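Local coordinates for protein TcpB (Brucella melitensis, PDB 4LQC) that is a bacterial TIR-domain protein, whose domain folds as a parallel beta-sheet with helices on both sides, at residues B[10-15]-B[51-56]. The protein carries 2 engineered substitutions. Sequence-based numbering, arbitrary orientation.
Sequences FIAHAI and RKIDQG. Engineered in segment 10-15: Ala12 (natural residue Ser), Ile15 (natural residue Ser).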
# COMPACT_ATOMS: atom_id res chain seq x y z
N PHE B 10 11.92 -17.98 5.65
CA PHE B 10 12.60 -16.91 6.37
C PHE B 10 11.91 -15.64 5.91
O PHE B 10 11.36 -15.61 4.79
CB PHE B 10 14.11 -16.87 6.12
CG PHE B 10 14.50 -16.51 4.70
CD1 PHE B 10 14.88 -15.20 4.37
CD2 PHE B 10 14.52 -17.48 3.71
CE1 PHE B 10 15.25 -14.88 3.09
CE2 PHE B 10 14.89 -17.15 2.41
CZ PHE B 10 15.25 -15.85 2.10
N ILE B 11 11.90 -14.61 6.75
CA ILE B 11 11.28 -13.35 6.37
C ILE B 11 12.22 -12.15 6.49
O ILE B 11 12.52 -11.68 7.60
CB ILE B 11 9.94 -13.11 7.10
CG1 ILE B 11 9.35 -11.76 6.70
CG2 ILE B 11 10.11 -13.19 8.59
CD1 ILE B 11 7.85 -11.67 6.91
N ALA B 12 12.70 -11.70 5.33
CA ALA B 12 13.59 -10.56 5.22
C ALA B 12 12.78 -9.27 5.27
O ALA B 12 11.77 -9.14 4.58
CB ALA B 12 14.38 -10.63 3.92
N HIS B 13 13.22 -8.31 6.07
CA HIS B 13 12.43 -7.11 6.30
C HIS B 13 13.34 -6.00 6.78
O HIS B 13 14.42 -6.25 7.33
CB HIS B 13 11.43 -7.41 7.40
CG HIS B 13 12.07 -7.89 8.66
ND1 HIS B 13 12.55 -9.18 8.81
CD2 HIS B 13 12.32 -7.26 9.83
CE1 HIS B 13 13.06 -9.32 10.02
NE2 HIS B 13 12.93 -8.17 10.66
N ALA B 14 12.90 -4.76 6.58
CA ALA B 14 13.58 -3.62 7.18
C ALA B 14 13.29 -3.63 8.68
O ALA B 14 12.24 -4.09 9.11
CB ALA B 14 13.09 -2.33 6.54
N ILE B 15 14.22 -3.12 9.48
CA ILE B 15 14.00 -3.12 10.92
C ILE B 15 12.75 -2.34 11.30
O ILE B 15 12.04 -2.71 12.23
CB ILE B 15 15.21 -2.57 11.70
CG1 ILE B 15 14.88 -2.54 13.20
CG2 ILE B 15 15.60 -1.20 11.18
CD1 ILE B 15 16.04 -2.14 14.08
N ARG B 51 23.19 -11.85 -0.44
CA ARG B 51 23.79 -12.81 0.48
C ARG B 51 22.82 -13.19 1.58
O ARG B 51 22.77 -14.35 2.00
CB ARG B 51 25.09 -12.24 1.08
CG ARG B 51 26.23 -12.25 0.08
CD ARG B 51 27.53 -11.77 0.71
NE ARG B 51 27.90 -12.59 1.85
CZ ARG B 51 28.57 -13.74 1.77
NH1 ARG B 51 28.94 -14.21 0.58
NH2 ARG B 51 28.86 -14.42 2.87
N LYS B 52 22.05 -12.22 2.06
CA LYS B 52 21.03 -12.51 3.07
C LYS B 52 19.94 -13.43 2.51
O LYS B 52 19.50 -14.36 3.19
CB LYS B 52 20.42 -11.20 3.57
CG LYS B 52 21.21 -10.52 4.68
CD LYS B 52 20.77 -11.04 6.06
CE LYS B 52 21.36 -10.19 7.17
NZ LYS B 52 20.49 -10.19 8.40
N ILE B 53 19.52 -13.18 1.27
CA ILE B 53 18.58 -14.06 0.59
C ILE B 53 19.16 -15.47 0.40
O ILE B 53 18.50 -16.48 0.69
CB ILE B 53 18.19 -13.49 -0.77
CG1 ILE B 53 17.30 -12.26 -0.60
CG2 ILE B 53 17.48 -14.54 -1.61
CD1 ILE B 53 16.04 -12.51 0.19
N ASP B 54 20.39 -15.55 -0.11
CA ASP B 54 21.09 -16.83 -0.26
C ASP B 54 21.10 -17.60 1.05
O ASP B 54 20.73 -18.79 1.09
CB ASP B 54 22.54 -16.59 -0.67
CG ASP B 54 22.69 -16.32 -2.15
OD1 ASP B 54 21.74 -16.63 -2.90
OD2 ASP B 54 23.77 -15.81 -2.55
N GLN B 55 21.54 -16.93 2.11
CA GLN B 55 21.62 -17.55 3.42
C GLN B 55 20.27 -18.14 3.86
O GLN B 55 20.20 -19.29 4.30
CB GLN B 55 22.12 -16.55 4.46
CG GLN B 55 21.94 -17.01 5.91
CD GLN B 55 22.37 -15.96 6.90
OE1 GLN B 55 23.38 -15.28 6.70
NE2 GLN B 55 21.60 -15.80 7.98
N GLY B 56 19.21 -17.35 3.72
CA GLY B 56 17.88 -17.81 4.07
C GLY B 56 17.41 -19.01 3.27
O GLY B 56 16.81 -19.94 3.82
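The ring of Phe10 lies with one face on the backbone of Gly56, whose CA sits 3.5 Å from the ring centroid and only 16° off the normal, a CH-pi contact displaced toward the rim. At the ring edge, in plane, is the CD1 methyl of Ile53, 3.8 Å from Phe10 CE1. The two side chains cross at about a right angle. CB of Phe10 already points to the helix, and with CG between the backbone N and the carbonyl carbon (chi1 67°) the ring turns its face to Gly56; its CZ approaches Ile53 O obliquely at 3.6 Å. The packing on Gly56 is tight, with Phe10 CE2 at 3.2 Å from Gly56 C. Two residues further along the strand, the engineered Ala12 turns its CB to the same helix and meets Ile53 CD1 more loosely, at 4.5 Å.

Strand 10-14 and helix 51-56 run nearly antiparallel, at 166°, with axes 9.4 Å apart, as in the sheet-and-helix layering of a TIR domain. Strand 7-14 is interior to the parallel sheet; helix 49-57 covers one side, while Ile11 and His13 pack on helix 18-31. Tyr41 also meets the Phe10 ring. Lys52 sends its NZ to the carbonyls of Ala40 and Thr42 on the neighbouring strand. No hydrogen bond joins the two segments, so the junction rests on van der Waals and CH-pi contact between the ring, the helix backbone and the Ile53 methyl, with the glycine allowing the aromatic ring to lie directly on the helix backbone.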